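Local coordinates for putative mandelate racemase/muconate lactonizing enzyme (Bordetella bronchiseptica, PDB 3DDM), which is a putative member of the mandelate racemase/muconate lactonizing enzyme family within the enolase superfamily, pairing an N-terminal capping domain with a TIM-type barrel, at residues Ala101-Ala104 with Ile105-Glu109; Ala85-Asp88 with Pro89-Phe93. The protein carries 1 engineered substitution. All blocks are in the same frame, centred on the assembly; numbering follows the deposited sequence.

Contact 1: residues Ala101-Ala104 with Ile105-Glu109; sequences AVLA and IQTGE
L103 and T107, one turn apart, show how a short helix can end with a side chain bonding back to the carbonyl one turn earlier. Helix 101-107 belongs to the N-terminal domain of this enolase-superfamily fold and stops at G108, whose positive phi (71°) takes the chain out of the helix. The T107 hydroxyl lies between its own backbone N and carbonyl carbon (chi1 65°), from where OG1 donates to L103 O at 2.8 Å. T107 N reaches the same oxygen from the opposite face of the carbonyl plane, so L103 O is gripped by two donors of one residue. The same rotation sets the T107 methyl CG2 obliquely across the L103 side chain, 3.9 Å from L103 CD1. Earlier in the turn, Q106 N meets V102 O almost straight, with an N-H...O angle of 179°. Two polar ends have partners beyond the helix: Q106 NE2 hydrogen-bonds to N259 OD1 of the second subunit, while E109, at the N-cap position of the next helix, hydrogen-bonds to H68 of its own chain and forms a salt bridge with R69 of the second subunit. At the helix end, G108 N donates to A104 O at 2.6 Å.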
ATOM      1  N   ALA A 101      -2.122  10.218  -7.099  1.00 36.88           N
ATOM      2  CA  ALA A 101      -3.369   9.763  -6.495  1.00 36.80           C
ATOM      3  C   ALA A 101      -3.931   8.528  -7.195  1.00 35.79           C
ATOM      4  O   ALA A 101      -4.341   7.570  -6.546  1.00 36.14           O
ATOM      5  CB  ALA A 101      -4.388  10.883  -6.509  1.00 33.89           C
ATOM      6  N   VAL A 102      -3.939   8.551  -8.520  1.00 36.50           N
ATOM      7  CA  VAL A 102      -4.455   7.430  -9.289  1.00 36.86           C
ATOM      8  C   VAL A 102      -3.548   6.215  -9.228  1.00 37.09           C
ATOM      9  O   VAL A 102      -4.022   5.082  -9.208  1.00 39.86           O
ATOM     10  CB  VAL A 102      -4.673   7.829 -10.755  1.00 36.65           C
ATOM     11  CG1 VAL A 102      -4.716   6.592 -11.640  1.00 37.52           C
ATOM     12  CG2 VAL A 102      -5.973   8.614 -10.869  1.00 36.38           C
ATOM     13  N   LEU A 103      -2.244   6.444  -9.206  1.00 36.29           N
ATOM     14  CA  LEU A 103      -1.296   5.344  -9.130  1.00 35.46           C
ATOM     15  C   LEU A 103      -1.439   4.649  -7.766  1.00 37.57           C
ATOM     16  O   LEU A 103      -1.212   3.440  -7.641  1.00 38.72           O
ATOM     17  CB  LEU A 103       0.125   5.877  -9.312  1.00 33.91           C
ATOM     18  CG  LEU A 103       1.243   4.864  -9.096  1.00 35.61           C
ATOM     19  CD1 LEU A 103       1.181   3.801 -10.196  1.00 33.14           C
ATOM     20  CD2 LEU A 103       2.586   5.578  -9.071  1.00 31.51           C
ATOM     21  N   ALA A 104      -1.817   5.410  -6.741  1.00 38.83           N
ATOM     22  CA  ALA A 104      -1.995   4.843  -5.408  1.00 39.57           C
ATOM     23  C   ALA A 104      -3.156   3.856  -5.461  1.00 41.34           C
ATOM     24  O   ALA A 104      -3.072   2.739  -4.942  1.00 41.83           O
ATOM     25  CB  ALA A 104      -2.290   5.940  -4.410  1.00 39.86           C
ATOM     26  N   ILE A 105      -4.239   4.273  -6.103  1.00 41.39           N
ATOM     27  CA  ILE A 105      -5.405   3.426  -6.235  1.00 43.30           C
ATOM     28  C   ILE A 105      -5.055   2.138  -6.984  1.00 44.41           C
ATOM     29  O   ILE A 105      -5.271   1.037  -6.478  1.00 46.02           O
ATOM     30  CB  ILE A 105      -6.537   4.174  -6.979  1.00 43.62           C
ATOM     31  CG1 ILE A 105      -7.104   5.277  -6.078  1.00 43.50           C
ATOM     32  CG2 ILE A 105      -7.633   3.193  -7.406  1.00 43.25           C
ATOM     33  CD1 ILE A 105      -8.089   6.209  -6.777  1.00 40.37           C
ATOM     34  N   GLN A 106      -4.505   2.288  -8.183  1.00 44.85           N
ATOM     35  CA  GLN A 106      -4.134   1.158  -9.028  1.00 45.31           C
ATOM     36  C   GLN A 106      -3.260   0.119  -8.362  1.00 44.24           C
ATOM     37  O   GLN A 106      -3.331  -1.055  -8.689  1.00 44.30           O
ATOM     38  CB  GLN A 106      -3.409   1.656 -10.282  1.00 47.71           C
ATOM     39  CG  GLN A 106      -4.284   1.740 -11.527  1.00 54.92           C
ATOM     40  CD  GLN A 106      -4.466   0.390 -12.215  1.00 57.38           C
ATOM     41  OE1 GLN A 106      -3.529  -0.148 -12.820  1.00 58.68           O
ATOM     42  NE2 GLN A 106      -5.672  -0.165 -12.118  1.00 57.56           N
ATOM     43  N   THR A 107      -2.437   0.549  -7.420  1.00 43.56           N
ATOM     44  CA  THR A 107      -1.516  -0.365  -6.784  1.00 42.24           C
ATOM     45  C   THR A 107      -1.794  -0.663  -5.326  1.00 41.92           C
ATOM     46  O   THR A 107      -1.277  -1.644  -4.785  1.00 42.12           O
ATOM     47  CB  THR A 107      -0.095   0.187  -6.891  1.00 43.65           C
ATOM     48  OG1 THR A 107      -0.001   1.398  -6.135  1.00 44.59           O
ATOM     49  CG2 THR A 107       0.236   0.513  -8.336  1.00 43.65           C
ATOM     50  N   GLY A 108      -2.601   0.176  -4.687  1.00 39.43           N
ATOM     51  CA  GLY A 108      -2.884  -0.039  -3.285  1.00 38.25           C
ATOM     52  C   GLY A 108      -1.652   0.266  -2.450  1.00 39.40           C
ATOM     53  O   GLY A 108      -1.393  -0.389  -1.433  1.00 40.41           O
ATOM     54  N   GLU A 109      -0.882   1.261  -2.894  1.00 38.77           N
ATOM     55  CA  GLU A 109       0.325   1.690  -2.192  1.00 38.18           C
ATOM     56  C   GLU A 109       0.201   3.130  -1.680  1.00 36.46           C
ATOM     57  O   GLU A 109       1.058   3.965  -1.934  1.00 36.52           O
ATOM     58  CB  GLU A 109       1.549   1.558  -3.102  1.00 37.36           C
ATOM     59  CG  GLU A 109       1.910   0.111  -3.420  1.00 43.17           C
ATOM     60  CD  GLU A 109       3.233  -0.040  -4.173  1.00 44.92           C
ATOM     61  OE1 GLU A 109       4.124   0.814  -3.982  1.00 45.66           O
ATOM     62  OE2 GLU A 109       3.387  -1.024  -4.936  1.00 44.70           O
TER

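Contact 2: residues Ala85-Asp88 with Pro89-Phe93; sequences AFAD and PAQAF
F86 and A92 supply the apolar half of a helix start whose polar half is built by D88, the N-cap of helix 89-98. The methyl group of A92 sits over one face of the F86 ring in a CH-pi contact, with CB 3.8 Å from the ring centroid and 20° off the normal. It is displaced toward the rim, and its closest ring atoms are CG and CD2. F86 CD2 also approaches the A92 backbone, 3.4 Å from A92 CA. With CG anti to the carbonyl carbon (chi1 -54°), the F86 ring is directed at the first turn of the helix, where A92 meets it. P12 touches F86 as well, and L124 of helix 110-131 packs on A92.

Among the hydrogen bonds, the capping bond comes first: D88 OD1 accepts from Q91 N at 3.0 Å, and the N-H meets the carboxylate oxygen nearly along its C-O axis. With chi1 at 46°, the D88 carboxylate is folded back over the start of the helix, where it can meet this amide. The D88 backbone adds a second bond, since its O takes A92 N at 3.3 Å in the carbonyl plane; a weak one from Q91 N reaches the same O. P89, which has no N-H to offer, fills the first helical position and rests on C125 and S289.

The extended Q91 side chain runs back alongside the loop, its aliphatic CG 4.1 Å from F86 CD2.

Chemically, the carboxylate of D88 satisfies an amide that the first turn cannot pair within the helix, and its negative charge would probably interact favourably with the positive end of the helix dipole. The apolar clasp of F86 on A92 ties the incoming loop to that same turn.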
ATOM      1  N   ALA A  85       9.025  23.954 -11.943  1.00 52.98           N
ATOM      2  CA  ALA A  85       9.465  24.700 -10.778  1.00 51.52           C
ATOM      3  C   ALA A  85       8.289  24.782  -9.814  1.00 51.10           C
ATOM      4  O   ALA A  85       7.152  24.467 -10.189  1.00 51.24           O
ATOM      5  CB  ALA A  85       9.911  26.084 -11.186  1.00 51.98           C
ATOM      6  N   PHE A  86       8.558  25.195  -8.577  1.00 49.41           N
ATOM      7  CA  PHE A  86       7.512  25.291  -7.566  1.00 47.50           C
ATOM      8  C   PHE A  86       7.677  26.522  -6.703  1.00 47.30           C
ATOM      9  O   PHE A  86       8.774  26.841  -6.260  1.00 47.62           O
ATOM     10  CB  PHE A  86       7.515  24.038  -6.679  1.00 46.59           C
ATOM     11  CG  PHE A  86       7.407  22.752  -7.453  1.00 44.21           C
ATOM     12  CD1 PHE A  86       8.539  22.159  -7.999  1.00 42.19           C
ATOM     13  CD2 PHE A  86       6.164  22.164  -7.679  1.00 42.98           C
ATOM     14  CE1 PHE A  86       8.441  21.003  -8.763  1.00 42.14           C
ATOM     15  CE2 PHE A  86       6.053  21.008  -8.439  1.00 41.88           C
ATOM     16  CZ  PHE A  86       7.194  20.427  -8.984  1.00 42.90           C
ATOM     17  N   ALA A  87       6.575  27.217  -6.464  1.00 47.92           N
ATOM     18  CA  ALA A  87       6.624  28.415  -5.649  1.00 50.09           C
ATOM     19  C   ALA A  87       7.326  28.116  -4.324  1.00 50.96           C
ATOM     20  O   ALA A  87       8.111  28.922  -3.836  1.00 51.94           O
ATOM     21  CB  ALA A  87       5.210  28.934  -5.399  1.00 49.48           C
ATOM     22  N   ASP A  88       7.041  26.948  -3.755  1.00 52.68           N
ATOM     23  CA  ASP A  88       7.636  26.524  -2.488  1.00 53.81           C
ATOM     24  C   ASP A  88       7.441  25.020  -2.298  1.00 54.20           C
ATOM     25  O   ASP A  88       6.822  24.357  -3.139  1.00 54.13           O
ATOM     26  CB  ASP A  88       6.990  27.280  -1.326  1.00 55.03           C
ATOM     27  CG  ASP A  88       5.486  27.324  -1.429  1.00 56.71           C
ATOM     28  OD1 ASP A  88       4.874  26.307  -1.821  1.00 58.17           O
ATOM     29  OD2 ASP A  88       4.910  28.379  -1.106  1.00 59.75           O
ATOM     30  N   PRO A  89       7.969  24.457  -1.191  1.00 53.95           N
ATOM     31  CA  PRO A  89       7.815  23.013  -0.953  1.00 52.58           C
ATOM     32  C   PRO A  89       6.351  22.570  -0.854  1.00 50.76           C
ATOM     33  O   PRO A  89       5.988  21.498  -1.339  1.00 50.91           O
ATOM     34  CB  PRO A  89       8.583  22.796   0.355  1.00 52.18           C
ATOM     35  CG  PRO A  89       9.674  23.825   0.271  1.00 52.13           C
ATOM     36  CD  PRO A  89       8.914  25.045  -0.222  1.00 53.29           C
ATOM     37  N   ALA A  90       5.517  23.396  -0.227  1.00 48.49           N
ATOM     38  CA  ALA A  90       4.105  23.068  -0.084  1.00 46.69           C
ATOM     39  C   ALA A  90       3.480  22.785  -1.449  1.00 46.95           C
ATOM     40  O   ALA A  90       2.706  21.835  -1.609  1.00 48.09           O
ATOM     41  CB  ALA A  90       3.371  24.203   0.596  1.00 44.41           C
ATOM     42  N   GLN A  91       3.813  23.607  -2.434  1.00 45.64           N
ATOM     43  CA  GLN A  91       3.282  23.424  -3.773  1.00 44.71           C
ATOM     44  C   GLN A  91       3.787  22.125  -4.413  1.00 44.67           C
ATOM     45  O   GLN A  91       3.032  21.429  -5.089  1.00 46.07           O
ATOM     46  CB  GLN A  91       3.646  24.622  -4.642  1.00 44.99           C
ATOM     47  CG  GLN A  91       3.169  24.510  -6.070  1.00 46.05           C
ATOM     48  CD  GLN A  91       3.471  25.751  -6.888  1.00 47.61           C
ATOM     49  OE1 GLN A  91       2.861  26.799  -6.686  1.00 49.54           O
ATOM     50  NE2 GLN A  91       4.423  25.641  -7.812  1.00 46.03           N
ATOM     51  N   ALA A  92       5.059  21.795  -4.207  1.00 43.63           N
ATOM     52  CA  ALA A  92       5.620  20.563  -4.765  1.00 41.44           C
ATOM     53  C   ALA A  92       4.951  19.377  -4.075  1.00 41.09           C
ATOM     54  O   ALA A  92       4.766  18.319  -4.667  1.00 41.51           O
ATOM     55  CB  ALA A  92       7.137  20.513  -4.544  1.00 39.24           C
ATOM     56  N   PHE A  93       4.591  19.555  -2.812  1.00 39.17           N
ATOM     57  CA  PHE A  93       3.942  18.492  -2.079  1.00 39.26           C
ATOM     58  C   PHE A  93       2.567  18.220  -2.685  1.00 41.46           C
ATOM     59  O   PHE A  93       2.227  17.078  -3.005  1.00 42.85           O
ATOM     60  CB  PHE A  93       3.791  18.883  -0.617  1.00 38.07           C
ATOM     61  CG  PHE A  93       3.022  17.888   0.190  1.00 39.91           C
ATOM     62  CD1 PHE A  93       3.485  16.574   0.325  1.00 40.38           C
ATOM     63  CD2 PHE A  93       1.824  18.248   0.806  1.00 38.55           C
ATOM     64  CE1 PHE A  93       2.757  15.630   1.062  1.00 38.25           C
ATOM     65  CE2 PHE A  93       1.090  17.312   1.547  1.00 38.69           C
ATOM     66  CZ  PHE A  93       1.557  16.002   1.672  1.00 37.40           C
TER

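In the fold
The two contacts come in series along the chain. Contact 2 starts helix 89-98, and contact 1 spans helix 101-107, which follows directly. Both belong to the N-terminal domain, yet their centres stand 22 Å apart and their nearest atoms about 9 Å, so they do not touch. Helix 110-131 links their surroundings: residues 89-93 pack on it, whereas E109 occupies the N-cap position right before it. Their outlooks differ. Through P89 and F93, contact 2 also meets helix 287-300 of the same chain. Contact 2 therefore packs within its own chain, while contact 1 touches helix 65-81 of its own chain and also the second subunit.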